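Local coordinates for aldose-aldose oxidoreductase (Caulobacter crescentus, PDB 5A04), which probably catalyses the NADP(H)-dependent transfer of hydride between aldose sugars, oxidising one aldose while another is reduced, at residues A18-M23 and K46-Q51; C102-A107 and G187-N192; Q170-R175 and S241-N246. All blocks are in the same frame, centred on the assembly; numbering follows the deposited sequence.

The three contacts run from the Rossmann fold to the C-terminal alpha/beta domain, with NADPH and glucose held between them. Contact 1 stays within the Rossmann fold and lies apart from the others: its centre is 24 Å from that of contact 2 and 25 Å from that of contact 3, and the side chain of Thr19 ends about 7 Å from NADPH. Contact 2 joins the two domains, bringing Lys104 and Tyr189 to the same glucose oxygen. Contact 3 belongs to the C-terminal domain and includes Arg172, which bonds to both NADPH and glucose. The centres of contacts 2 and 3 are 14 Å apart; they meet where Gly187 CA lies 3.1 Å from Ser241 OG, and their segments alternate along the chain.

Contact 1: residues A18-M23 and K46-Q51; sequences ATRIIM and KTYGEQ
The two helical segments come nearest at Thr19 and Tyr48, whose CA atoms are 8.3 Å apart, a gap bridged by side chains with no hydrogen bond across it. Tyr48 does most of the bridging. The methyl CG2 of Thr19 sits over one face of the phenol ring, 3.7 Å from its centroid and 24° off the normal, a CH-pi contact displaced toward CZ. On the opposite face lies the methyl CG2 of neighbouring Thr47, so the ring is held between two threonines. Met23 bends at chi3 (64°) to bring CE within 4.0 Å of Tyr48 CB. On the exposed side, Arg20 NH1 donates to Thr19 OG1 (2.9 Å), almost in the guanidinium plane, while Thr19 OG1 also bonds to Gly15 O; the angle from NH1 to Tyr48 OH is too poor for a bond. Ala18 probably completes a GxGxxA pattern, and the pairing of helices 16-22 and 42-52, which follow strands 7-12 and 32-38, is that of the first beta-alpha-beta-alpha unit of a Rossmann fold.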
loop_
_atom_site.group_PDB
_atom_site.type_symbol
_atom_site.label_atom_id
_atom_site.label_comp_id
_atom_site.label_asym_id
_atom_site.label_seq_id
_atom_site.Cartn_x
_atom_site.Cartn_y
_atom_site.Cartn_z
ATOM N N ALA A 18 15.698 -24.788 -7.502
ATOM C CA ALA A 18 15.688 -26.032 -8.273
ATOM C C ALA A 18 15.612 -27.251 -7.360
ATOM O O ALA A 18 14.761 -28.111 -7.555
ATOM C CB ALA A 18 16.928 -26.137 -9.157
ATOM N N THR A 19 16.493 -27.317 -6.361
ATOM C CA THR A 19 16.651 -28.561 -5.595
ATOM C C THR A 19 15.704 -28.687 -4.406
ATOM O O THR A 19 15.227 -29.786 -4.107
ATOM C CB THR A 19 18.111 -28.731 -5.083
ATOM O OG1 THR A 19 18.480 -27.624 -4.256
ATOM C CG2 THR A 19 19.079 -28.820 -6.256
ATOM N N ARG A 20 15.434 -27.583 -3.721
ATOM C CA ARG A 20 14.568 -27.607 -2.543
ATOM C C ARG A 20 13.095 -27.503 -2.892
ATOM O O ARG A 20 12.253 -28.092 -2.215
ATOM C CB ARG A 20 14.928 -26.480 -1.574
ATOM C CG ARG A 20 16.027 -26.821 -0.578
ATOM C CD ARG A 20 17.369 -27.094 -1.243
ATOM N NE ARG A 20 18.447 -27.129 -0.253
ATOM C CZ ARG A 20 19.718 -27.397 -0.537
ATOM N NH1 ARG A 20 20.077 -27.656 -1.788
ATOM N NH2 ARG A 20 20.630 -27.405 0.429
ATOM N N ILE A 21 12.773 -26.755 -3.947
ATOM C CA ILE A 21 11.377 -26.455 -4.224
ATOM C C ILE A 21 10.837 -27.199 -5.452
ATOM O O ILE A 21 9.838 -27.911 -5.363
ATOM C CB ILE A 21 11.167 -24.943 -4.401
ATOM C CG1 ILE A 21 11.810 -24.177 -3.240
ATOM C CG2 ILE A 21 9.684 -24.635 -4.504
ATOM C CD1 ILE A 21 11.211 -24.533 -1.857
ATOM N N ILE A 22 11.479 -27.042 -6.605
ATOM C CA ILE A 22 10.928 -27.624 -7.830
ATOM C C ILE A 22 11.098 -29.155 -7.930
ATOM O O ILE A 22 10.128 -29.884 -8.167
ATOM C CB ILE A 22 11.559 -26.970 -9.082
ATOM C CG1 ILE A 22 11.162 -25.484 -9.172
ATOM C CG2 ILE A 22 11.126 -27.708 -10.356
ATOM C CD1 ILE A 22 9.649 -25.216 -9.207
ATOM N N MET A 23 12.315 -29.656 -7.771
ATOM C CA MET A 23 12.546 -31.063 -8.097
ATOM C C MET A 23 11.699 -32.049 -7.257
ATOM O O MET A 23 11.222 -33.045 -7.804
ATOM C CB MET A 23 14.042 -31.385 -8.002
ATOM C CG MET A 23 14.789 -30.933 -9.285
ATOM S SD MET A 23 16.567 -30.796 -9.073
ATOM C CE MET A 23 17.027 -32.490 -8.741
ATOM N N LYS A 46 26.234 -35.730 -9.298
ATOM C CA LYS A 46 26.345 -37.025 -8.636
ATOM C C LYS A 46 25.269 -37.154 -7.567
ATOM O O LYS A 46 24.489 -38.111 -7.558
ATOM C CB LYS A 46 27.736 -37.196 -8.019
ATOM C CG LYS A 46 27.880 -38.471 -7.192
ATOM C CD LYS A 46 29.261 -38.559 -6.560
ATOM C CE LYS A 46 29.366 -39.739 -5.607
ATOM N NZ LYS A 46 30.658 -39.703 -4.865
ATOM N N THR A 47 25.224 -36.165 -6.683
ATOM C CA THR A 47 24.308 -36.165 -5.548
ATOM C C THR A 47 22.848 -36.288 -5.978
ATOM O O THR A 47 22.119 -37.174 -5.515
ATOM C CB THR A 47 24.488 -34.885 -4.712
ATOM O OG1 THR A 47 25.761 -34.927 -4.057
ATOM C CG2 THR A 47 23.391 -34.773 -3.658
ATOM N N TYR A 48 22.412 -35.404 -6.871
ATOM C CA TYR A 48 21.009 -35.405 -7.262
ATOM C C TYR A 48 20.710 -36.451 -8.315
ATOM O O TYR A 48 19.580 -36.930 -8.418
ATOM C CB TYR A 48 20.597 -34.011 -7.745
ATOM C CG TYR A 48 20.645 -33.016 -6.625
ATOM C CD1 TYR A 48 19.669 -33.022 -5.635
ATOM C CD2 TYR A 48 21.686 -32.105 -6.520
ATOM C CE1 TYR A 48 19.715 -32.132 -4.590
ATOM C CE2 TYR A 48 21.743 -31.204 -5.471
ATOM C CZ TYR A 48 20.752 -31.229 -4.510
ATOM O OH TYR A 48 20.798 -30.346 -3.466
ATOM N N GLY A 49 21.718 -36.800 -9.109
ATOM C CA GLY A 49 21.566 -37.864 -10.085
ATOM C C GLY A 49 21.274 -39.170 -9.370
ATOM O O GLY A 49 20.412 -39.949 -9.782
ATOM N N GLU A 50 21.998 -39.403 -8.286
ATOM C CA GLU A 50 21.797 -40.618 -7.503
ATOM C C GLU A 50 20.461 -40.595 -6.765
ATOM O O GLU A 50 19.725 -41.579 -6.781
ATOM C CB GLU A 50 22.954 -40.809 -6.526
ATOM C CG GLU A 50 24.201 -41.353 -7.206
ATOM C CD GLU A 50 25.410 -41.397 -6.290
ATOM O OE1 GLU A 50 25.251 -41.169 -5.070
ATOM O OE2 GLU A 50 26.525 -41.650 -6.797
ATOM N N GLN A 51 20.135 -39.474 -6.131
ATOM C CA GLN A 51 18.861 -39.363 -5.426
ATOM C C GLN A 51 17.655 -39.585 -6.344
ATOM O O GLN A 51 16.704 -40.286 -5.976
ATOM C CB GLN A 51 18.738 -37.998 -4.730
ATOM C CG GLN A 51 17.393 -37.815 -4.007
ATOM C CD GLN A 51 17.288 -36.512 -3.240
ATOM O OE1 GLN A 51 18.194 -35.681 -3.269
ATOM N NE2 GLN A 51 16.176 -36.333 -2.529
#

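Contact 2: residues C102-A107 and G187-N192; sequences CEKPMA and GIYSLN. With NDP (NADPH dihydro-nicotinamide-adenine-dinucleotide phosphate), chain G; BGC (beta-D-glucopyranose), chain H.
Lys104 reaches Ile188 and Tyr189, and Pro105 reaches Ile188, while Glu103 just before them is turned to the cofactor. Glu103 OE1 accepts the nicotinamide amide N7N of NADPH at 2.9 Å, nearly straight at 174°, and also takes the backbone N of Lys104 from above the carboxylate plane; OE2 is held by Tyr78. The chain of Lys104 coils, bent at chi2 and chi3 with CG between the backbone N and the carbonyl carbon (chi1 39°), which carries CE past Ile188 CG2 at 3.8 Å and aims NZ at the sugar. Lys104 NZ donates to glucose O1 (2.6 Å), to the ribose O2D of NADPH (3.2 Å) and to Asp185 O, three bonds that fix its position. Tyr189, from helix 182-198, meets the same O1 at its ring edge; the 2.4 Å between Tyr189 OH and glucose O1 is so short that its exact length is doubtful. Lys104 O accepts NADPH O2D at 2.8 Å. Glu103, Lys104 and Pro105 form the Glu-Lys-Pro sequence familiar from the glucose-fructose oxidoreductase family, here at the seam between the Rossmann fold and the C-terminal domain. After a cis peptide bond, Pro105 lays CB 3.7 Å from Ile188 CD1, an apolar patch beside the polar cluster.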
loop_
_atom_site.group_PDB
_atom_site.type_symbol
_atom_site.label_atom_id
_atom_site.label_comp_id
_atom_site.label_asym_id
_atom_site.label_seq_id
_atom_site.Cartn_x
_atom_site.Cartn_y
_atom_site.Cartn_z
ATOM N N CYS A 102 11.382 -20.851 -18.114
ATOM C CA CYS A 102 12.412 -19.947 -17.609
ATOM C C CYS A 102 11.919 -19.247 -16.344
ATOM O O CYS A 102 10.802 -18.742 -16.310
ATOM C CB CYS A 102 12.782 -18.907 -18.672
ATOM S SG CYS A 102 14.167 -17.863 -18.156
ATOM N N GLU A 103 12.744 -19.212 -15.306
ATOM C CA GLU A 103 12.330 -18.541 -14.080
ATOM C C GLU A 103 12.191 -17.032 -14.274
ATOM O O GLU A 103 12.750 -16.465 -15.202
ATOM C CB GLU A 103 13.314 -18.834 -12.938
ATOM C CG GLU A 103 12.781 -19.910 -11.991
ATOM C CD GLU A 103 11.352 -19.633 -11.595
ATOM O OE1 GLU A 103 11.073 -18.492 -11.161
ATOM O OE2 GLU A 103 10.497 -20.533 -11.749
ATOM N N LYS A 104 11.423 -16.398 -13.393
ATOM C CA LYS A 104 11.370 -14.944 -13.329
ATOM C C LYS A 104 12.586 -14.406 -12.591
ATOM O O LYS A 104 13.248 -15.144 -11.865
ATOM C CB LYS A 104 10.079 -14.465 -12.642
ATOM C CG LYS A 104 9.601 -15.287 -11.417
ATOM C CD LYS A 104 10.589 -15.332 -10.240
ATOM C CE LYS A 104 10.926 -13.957 -9.673
ATOM N NZ LYS A 104 11.949 -14.072 -8.585
ATOM N N PRO A 105 12.920 -13.124 -12.803
ATOM C CA PRO A 105 12.432 -12.278 -13.894
ATOM C C PRO A 105 12.964 -12.862 -15.204
ATOM O O PRO A 105 14.012 -13.500 -15.179
ATOM C CB PRO A 105 13.049 -10.908 -13.571
ATOM C CG PRO A 105 14.345 -11.266 -12.885
ATOM C CD PRO A 105 13.957 -12.446 -12.004
ATOM N N MET A 106 12.241 -12.695 -16.298
ATOM C CA MET A 106 12.613 -13.343 -17.555
ATOM C C MET A 106 14.059 -13.080 -17.981
ATOM O O MET A 106 14.799 -14.022 -18.275
ATOM C CB MET A 106 11.660 -12.904 -18.652
ATOM C CG MET A 106 11.947 -13.523 -20.020
ATOM S SD MET A 106 10.566 -13.076 -21.073
ATOM C CE MET A 106 10.973 -14.003 -22.554
ATOM N N ALA A 107 14.466 -11.810 -17.987
ATOM C CA ALA A 107 15.850 -11.454 -18.305
ATOM C C ALA A 107 16.137 -10.058 -17.760
ATOM O O ALA A 107 15.262 -9.451 -17.143
ATOM C CB ALA A 107 16.086 -11.515 -19.816
ATOM N N GLY A 187 9.968 -7.617 -6.029
ATOM C CA GLY A 187 9.018 -6.584 -6.414
ATOM C C GLY A 187 8.241 -6.942 -7.667
ATOM O O GLY A 187 7.101 -6.509 -7.857
ATOM N N ILE A 188 8.851 -7.759 -8.520
ATOM C CA ILE A 188 8.169 -8.236 -9.713
ATOM C C ILE A 188 6.851 -8.959 -9.365
ATOM O O ILE A 188 5.909 -8.952 -10.165
ATOM C CB ILE A 188 9.104 -9.161 -10.527
ATOM C CG1 ILE A 188 8.503 -9.483 -11.902
ATOM C CG2 ILE A 188 9.443 -10.415 -9.725
ATOM C CD1 ILE A 188 9.520 -10.086 -12.872
ATOM N N TYR A 189 6.750 -9.555 -8.172
ATOM C CA TYR A 189 5.461 -10.160 -7.793
ATOM C C TYR A 189 4.363 -9.113 -7.603
ATOM O O TYR A 189 3.190 -9.376 -7.897
ATOM C CB TYR A 189 5.585 -10.996 -6.512
ATOM C CG TYR A 189 6.349 -12.287 -6.701
ATOM C CD1 TYR A 189 7.729 -12.328 -6.534
ATOM C CD2 TYR A 189 5.689 -13.465 -7.027
ATOM C CE1 TYR A 189 8.437 -13.509 -6.697
ATOM C CE2 TYR A 189 6.387 -14.652 -7.185
ATOM C CZ TYR A 189 7.754 -14.668 -7.020
ATOM O OH TYR A 189 8.447 -15.845 -7.182
ATOM N N SER A 190 4.722 -7.940 -7.094
ATOM C CA SER A 190 3.744 -6.857 -6.947
ATOM C C SER A 190 3.249 -6.397 -8.316
ATOM O O SER A 190 2.058 -6.174 -8.523
ATOM C CB SER A 190 4.357 -5.663 -6.200
ATOM O OG SER A 190 4.713 -6.013 -4.875
ATOM N N LEU A 191 4.192 -6.219 -9.239
ATOM C CA LEU A 191 3.869 -5.805 -10.596
ATOM C C LEU A 191 3.022 -6.846 -11.320
ATOM O O LEU A 191 1.994 -6.521 -11.926
ATOM C CB LEU A 191 5.170 -5.550 -11.365
ATOM C CG LEU A 191 5.065 -5.443 -12.879
ATOM C CD1 LEU A 191 4.163 -4.262 -13.248
ATOM C CD2 LEU A 191 6.475 -5.282 -13.452
ATOM N N ASN A 192 3.452 -8.101 -11.248
ATOM C CA ASN A 192 2.777 -9.174 -11.965
ATOM C C ASN A 192 1.350 -9.316 -11.423
ATOM O O ASN A 192 0.403 -9.476 -12.194
ATOM C CB ASN A 192 3.576 -10.488 -11.845
ATOM C CG ASN A 192 3.158 -11.535 -12.871
ATOM O OD1 ASN A 192 2.450 -12.488 -12.548
ATOM N ND2 ASN A 192 3.614 -11.377 -14.104
HETATM P PA NDP G . 20.715 -20.103 -6.142
HETATM O O1A NDP G . 21.887 -19.193 -6.022
HETATM O O2A NDP G . 20.209 -20.801 -4.910
HETATM O O5B NDP G . 20.994 -21.249 -7.287
HETATM C C5B NDP G . 21.475 -20.630 -8.446
HETATM C C4B NDP G . 22.148 -21.754 -9.247
HETATM O O4B NDP G . 22.416 -21.334 -10.587
HETATM C C3B NDP G . 23.508 -22.111 -8.603
HETATM O O3B NDP G . 23.359 -23.052 -7.588
HETATM C C2B NDP G . 24.208 -22.795 -9.784
HETATM O O2B NDP G . 23.811 -24.027 -9.957
HETATM C C1B NDP G . 23.604 -21.977 -11.004
HETATM N N9A NDP G . 24.546 -20.988 -11.534
HETATM C C8A NDP G . 25.063 -20.934 -12.824
HETATM N N7A NDP G . 25.930 -19.918 -13.002
HETATM C C5A NDP G . 25.978 -19.280 -11.760
HETATM C C6A NDP G . 26.690 -18.155 -11.303
HETATM N N6A NDP G . 27.532 -17.474 -12.154
HETATM N N1A NDP G . 26.571 -17.707 -10.016
HETATM C C2A NDP G . 25.705 -18.441 -9.222
HETATM N N3A NDP G . 24.962 -19.515 -9.515
HETATM C C4A NDP G . 25.121 -19.932 -10.820
HETATM O O3 NDP G . 19.569 -19.058 -6.734
HETATM P PN NDP G . 18.014 -19.506 -6.554
HETATM O O1N NDP G . 17.751 -20.894 -6.973
HETATM O O2N NDP G . 17.337 -18.823 -5.386
HETATM O O5D NDP G . 17.325 -18.538 -7.850
HETATM C C5D NDP G . 17.699 -18.976 -9.126
HETATM C C4D NDP G . 16.626 -18.449 -10.120
HETATM O O4D NDP G . 15.314 -18.898 -9.660
HETATM C C3D NDP G . 16.559 -16.876 -10.124
HETATM O O3D NDP G . 16.223 -16.409 -11.444
HETATM C C2D NDP G . 15.406 -16.568 -9.180
HETATM O O2D NDP G . 14.724 -15.377 -9.535
HETATM C C1D NDP G . 14.465 -17.788 -9.474
HETATM N N1N NDP G . 13.646 -18.093 -8.298
HETATM C C2N NDP G . 12.270 -18.199 -8.421
HETATM C C3N NDP G . 11.524 -18.509 -7.320
HETATM C C7N NDP G . 10.071 -18.617 -7.444
HETATM O O7N NDP G . 9.330 -18.731 -6.449
HETATM N N7N NDP G . 9.498 -18.602 -8.712
HETATM C C4N NDP G . 12.132 -18.739 -5.980
HETATM C C5N NDP G . 13.591 -18.562 -5.946
HETATM C C6N NDP G . 14.280 -18.269 -7.047
HETATM P P2B NDP G . 24.997 -25.204 -10.380
HETATM O O1X NDP G . 25.623 -24.542 -11.587
HETATM O O2X NDP G . 25.804 -25.198 -9.118
HETATM O O3X NDP G . 24.144 -26.441 -10.649
HETATM C C2 BGC H . 12.477 -14.875 -5.145
HETATM C C3 BGC H . 13.038 -15.305 -3.783
HETATM C C4 BGC H . 11.986 -15.161 -2.722
HETATM C C5 BGC H . 10.697 -15.860 -3.124
HETATM C C6 BGC H . 9.581 -15.492 -2.111
HETATM C C1 BGC H . 11.288 -15.696 -5.374
HETATM O O1 BGC H . 10.782 -15.458 -6.687
HETATM O O2 BGC H . 13.470 -15.090 -6.140
HETATM O O3 BGC H . 14.153 -14.472 -3.508
HETATM O O4 BGC H . 12.468 -15.703 -1.502
HETATM O O5 BGC H . 10.275 -15.433 -4.399
HETATM O O6 BGC H . 8.409 -16.283 -2.347
#

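Contact 3: residues Q170-R175 and S241-N246; sequences QWRLNR and SAYSVN. With NDP (NADPH dihydro-nicotinamide-adenine-dinucleotide phosphate), chain G; BGC (beta-D-glucopyranose), chain H; SO4 (sulfate ion), chain J.
Arg172 and Leu173 meet Tyr243 through the outer part of its ring, since even the nearest CA atoms, those of Leu173 and Tyr243, are 9.9 Å apart. In the tight part, the hydroxyl of Tyr243 lies against the aliphatic chain of Arg172, 3.6 Å from CB, and the two side chains cross at about a right angle. The side chains of Leu173 and Tyr243 run past each other in opposite directions, with Leu173 CD2 3.8 Å from Tyr243 CE2. No direct hydrogen bond spans the segments; instead one water, in the plane of the tyrosine ring, joins Arg172 O and Tyr243 OH, 2.7 Å from each.

Extended from CG to NE (chi2 173°), Arg172 delivers its guanidinium to the ligands. Arg172 NH2 bonds to glucose O2, nearly straight at 176°, and to NADPH O2N at 2.8 Å, while NH1 makes a longer bond to that same O2N. NE is salt-bridged to Asp185, and Trp171 CZ2 lies 3.6 Å above one guanidinium face, toward its rim, so the plane is gripped at its edge and backed on that face. Trp171 NE1 itself donates to two diphosphate oxygens, O1A and O3.

Gln170, partly exposed and not touching 241-246, marks the loose side; Gln170 NE2 bonds to Asp167 O and to O1 of a sulfate (3.1 Å) probably from the crystallisation liquor. Residues 170-174 belong to the loop that leads from strand 156-162 into helix 175-178. Tyr243 follows strand 236-242, packs edge-to-face with Phe163 and leans on Asp185 and Ile186 of helix 182-198, while Ser244 bonds to Arg155 of the second subunit.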
loop_
_atom_site.group_PDB
_atom_site.type_symbol
_atom_site.label_atom_id
_atom_site.label_comp_id
_atom_site.label_asym_id
_atom_site.label_seq_id
_atom_site.Cartn_x
_atom_site.Cartn_y
_atom_site.Cartn_z
ATOM N N GLN A 170 25.991 -12.609 -2.252
ATOM C CA GLN A 170 25.172 -13.471 -3.098
ATOM C C GLN A 170 24.848 -12.807 -4.438
ATOM O O GLN A 170 24.890 -11.581 -4.555
ATOM C CB GLN A 170 23.883 -13.840 -2.379
ATOM C CG GLN A 170 22.907 -12.685 -2.243
ATOM C CD GLN A 170 21.718 -13.061 -1.394
ATOM O OE1 GLN A 170 20.762 -13.668 -1.881
ATOM N NE2 GLN A 170 21.774 -12.714 -0.107
ATOM N N TRP A 171 24.506 -13.616 -5.436
ATOM C CA TRP A 171 24.348 -13.078 -6.797
ATOM C C TRP A 171 23.212 -12.062 -6.897
ATOM O O TRP A 171 23.280 -11.153 -7.720
ATOM C CB TRP A 171 24.149 -14.196 -7.830
ATOM C CG TRP A 171 22.862 -14.952 -7.743
ATOM C CD1 TRP A 171 22.680 -16.183 -7.171
ATOM C CD2 TRP A 171 21.585 -14.557 -8.262
ATOM N NE1 TRP A 171 21.369 -16.569 -7.291
ATOM C CE2 TRP A 171 20.669 -15.587 -7.939
ATOM C CE3 TRP A 171 21.116 -13.425 -8.947
ATOM C CZ2 TRP A 171 19.322 -15.523 -8.286
ATOM C CZ3 TRP A 171 19.775 -13.356 -9.283
ATOM C CH2 TRP A 171 18.890 -14.405 -8.956
ATOM N N ARG A 172 22.183 -12.171 -6.052
ATOM C CA ARG A 172 21.088 -11.192 -6.111
ATOM C C ARG A 172 21.541 -9.756 -5.844
ATOM O O ARG A 172 20.861 -8.811 -6.243
ATOM C CB ARG A 172 19.974 -11.567 -5.122
ATOM C CG ARG A 172 19.027 -12.654 -5.633
ATOM C CD ARG A 172 18.060 -13.087 -4.530
ATOM N NE ARG A 172 17.087 -14.078 -5.003
ATOM C CZ ARG A 172 17.326 -15.384 -5.103
ATOM N NH1 ARG A 172 18.516 -15.880 -4.775
ATOM N NH2 ARG A 172 16.363 -16.200 -5.523
ATOM N N LEU A 173 22.680 -9.587 -5.174
ATOM C CA LEU A 173 23.158 -8.251 -4.808
ATOM C C LEU A 173 24.313 -7.816 -5.705
ATOM O O LEU A 173 24.976 -6.817 -5.449
ATOM C CB LEU A 173 23.576 -8.229 -3.333
ATOM C CG LEU A 173 22.350 -8.500 -2.444
ATOM C CD1 LEU A 173 22.747 -8.593 -0.985
ATOM C CD2 LEU A 173 21.297 -7.406 -2.626
ATOM N N ASN A 174 24.532 -8.594 -6.754
ATOM C CA ASN A 174 25.562 -8.324 -7.749
ATOM C C ASN A 174 24.901 -7.904 -9.065
ATOM O O ASN A 174 24.152 -8.682 -9.649
ATOM C CB ASN A 174 26.425 -9.572 -7.936
ATOM C CG ASN A 174 27.502 -9.382 -8.987
ATOM O OD1 ASN A 174 27.256 -9.549 -10.175
ATOM N ND2 ASN A 174 28.699 -9.020 -8.546
ATOM N N ARG A 175 25.133 -6.673 -9.514
ATOM C CA ARG A 175 24.371 -6.166 -10.652
ATOM C C ARG A 175 24.621 -6.994 -11.907
ATOM O O ARG A 175 23.694 -7.239 -12.682
ATOM C CB ARG A 175 24.690 -4.689 -10.935
ATOM C CG ARG A 175 23.995 -4.186 -12.217
ATOM C CD ARG A 175 24.035 -2.670 -12.386
ATOM N NE ARG A 175 23.285 -1.996 -11.333
ATOM C CZ ARG A 175 21.964 -1.848 -11.318
ATOM N NH1 ARG A 175 21.228 -2.300 -12.328
ATOM N NH2 ARG A 175 21.383 -1.240 -10.294
ATOM N N SER A 241 8.305 -2.717 -3.299
ATOM C CA SER A 241 9.371 -3.685 -3.575
ATOM C C SER A 241 10.515 -3.395 -2.613
ATOM O O SER A 241 11.002 -2.260 -2.581
ATOM C CB SER A 241 9.860 -3.560 -5.028
ATOM O OG SER A 241 10.930 -4.454 -5.275
ATOM N N ALA A 242 10.951 -4.386 -1.826
ATOM C CA ALA A 242 11.940 -4.091 -0.790
ATOM C C ALA A 242 12.867 -5.270 -0.484
ATOM O O ALA A 242 12.477 -6.430 -0.585
ATOM C CB ALA A 242 11.227 -3.644 0.499
ATOM N N TYR A 243 14.091 -4.942 -0.092
ATOM C CA TYR A 243 15.061 -5.928 0.360
ATOM C C TYR A 243 15.392 -5.734 1.849
ATOM O O TYR A 243 16.314 -6.365 2.368
ATOM C CB TYR A 243 16.346 -5.831 -0.473
ATOM C CG TYR A 243 16.484 -6.809 -1.635
ATOM C CD1 TYR A 243 15.712 -7.960 -1.721
ATOM C CD2 TYR A 243 17.428 -6.581 -2.635
ATOM C CE1 TYR A 243 15.878 -8.858 -2.773
ATOM C CE2 TYR A 243 17.602 -7.468 -3.683
ATOM C CZ TYR A 243 16.830 -8.603 -3.756
ATOM O OH TYR A 243 17.029 -9.472 -4.805
ATOM N N SER A 244 14.677 -4.838 2.523
ATOM C CA SER A 244 14.971 -4.541 3.931
ATOM C C SER A 244 13.755 -4.690 4.853
ATOM O O SER A 244 13.844 -4.392 6.043
ATOM C CB SER A 244 15.566 -3.128 4.076
ATOM O OG SER A 244 14.689 -2.120 3.580
ATOM N N VAL A 245 12.628 -5.146 4.317
ATOM C CA VAL A 245 11.475 -5.513 5.152
ATOM C C VAL A 245 10.845 -6.788 4.624
ATOM O O VAL A 245 11.052 -7.154 3.472
ATOM C CB VAL A 245 10.380 -4.416 5.203
ATOM C CG1 VAL A 245 10.915 -3.126 5.792
ATOM C CG2 VAL A 245 9.781 -4.173 3.821
ATOM N N ASN A 246 10.060 -7.458 5.462
ATOM C CA ASN A 246 9.309 -8.625 5.010
ATOM C C ASN A 246 7.836 -8.303 4.775
ATOM O O ASN A 246 7.140 -7.815 5.666
ATOM C CB ASN A 246 9.428 -9.766 6.022
ATOM C CG ASN A 246 10.848 -10.264 6.158
ATOM O OD1 ASN A 246 11.419 -10.807 5.208
ATOM N ND2 ASN A 246 11.429 -10.079 7.338
HETATM P PA NDP G . 20.715 -20.103 -6.142
HETATM O O1A NDP G . 21.887 -19.193 -6.022
HETATM O O2A NDP G . 20.209 -20.801 -4.910
HETATM O O5B NDP G . 20.994 -21.249 -7.287
HETATM C C5B NDP G . 21.475 -20.630 -8.446
HETATM C C4B NDP G . 22.148 -21.754 -9.247
HETATM O O4B NDP G . 22.416 -21.334 -10.587
HETATM C C3B NDP G . 23.508 -22.111 -8.603
HETATM O O3B NDP G . 23.359 -23.052 -7.588
HETATM C C2B NDP G . 24.208 -22.795 -9.784
HETATM O O2B NDP G . 23.811 -24.027 -9.957
HETATM C C1B NDP G . 23.604 -21.977 -11.004
HETATM N N9A NDP G . 24.546 -20.988 -11.534
HETATM C C8A NDP G . 25.063 -20.934 -12.824
HETATM N N7A NDP G . 25.930 -19.918 -13.002
HETATM C C5A NDP G . 25.978 -19.280 -11.760
HETATM C C6A NDP G . 26.690 -18.155 -11.303
HETATM N N6A NDP G . 27.532 -17.474 -12.154
HETATM N N1A NDP G . 26.571 -17.707 -10.016
HETATM C C2A NDP G . 25.705 -18.441 -9.222
HETATM N N3A NDP G . 24.962 -19.515 -9.515
HETATM C C4A NDP G . 25.121 -19.932 -10.820
HETATM O O3 NDP G . 19.569 -19.058 -6.734
HETATM P PN NDP G . 18.014 -19.506 -6.554
HETATM O O1N NDP G . 17.751 -20.894 -6.973
HETATM O O2N NDP G . 17.337 -18.823 -5.386
HETATM O O5D NDP G . 17.325 -18.538 -7.850
HETATM C C5D NDP G . 17.699 -18.976 -9.126
HETATM C C4D NDP G . 16.626 -18.449 -10.120
HETATM O O4D NDP G . 15.314 -18.898 -9.660
HETATM C C3D NDP G . 16.559 -16.876 -10.124
HETATM O O3D NDP G . 16.223 -16.409 -11.444
HETATM C C2D NDP G . 15.406 -16.568 -9.180
HETATM O O2D NDP G . 14.724 -15.377 -9.535
HETATM C C1D NDP G . 14.465 -17.788 -9.474
HETATM N N1N NDP G . 13.646 -18.093 -8.298
HETATM C C2N NDP G . 12.270 -18.199 -8.421
HETATM C C3N NDP G . 11.524 -18.509 -7.320
HETATM C C7N NDP G . 10.071 -18.617 -7.444
HETATM O O7N NDP G . 9.330 -18.731 -6.449
HETATM N N7N NDP G . 9.498 -18.602 -8.712
HETATM C C4N NDP G . 12.132 -18.739 -5.980
HETATM C C5N NDP G . 13.591 -18.562 -5.946
HETATM C C6N NDP G . 14.280 -18.269 -7.047
HETATM P P2B NDP G . 24.997 -25.204 -10.380
HETATM O O1X NDP G . 25.623 -24.542 -11.587
HETATM O O2X NDP G . 25.804 -25.198 -9.118
HETATM O O3X NDP G . 24.144 -26.441 -10.649
HETATM C C2 BGC H . 12.477 -14.875 -5.145
HETATM C C3 BGC H . 13.038 -15.305 -3.783
HETATM C C4 BGC H . 11.986 -15.161 -2.722
HETATM C C5 BGC H . 10.697 -15.860 -3.124
HETATM C C6 BGC H . 9.581 -15.492 -2.111
HETATM C C1 BGC H . 11.288 -15.696 -5.374
HETATM O O1 BGC H . 10.782 -15.458 -6.687
HETATM O O2 BGC H . 13.470 -15.090 -6.140
HETATM O O3 BGC H . 14.153 -14.472 -3.508
HETATM O O4 BGC H . 12.468 -15.703 -1.502
HETATM O O5 BGC H . 10.275 -15.433 -4.399
HETATM O O6 BGC H . 8.409 -16.283 -2.347
HETATM S S SO4 J . 19.935 -14.881 2.708
HETATM O O1 SO4 J . 19.574 -13.818 1.769
HETATM O O2 SO4 J . 19.259 -14.631 3.986
HETATM O O3 SO4 J . 19.497 -16.165 2.165
HETATM O O4 SO4 J . 21.388 -14.905 2.925
HETATM O O HOH W 1 18.327 -8.856 -7.072
#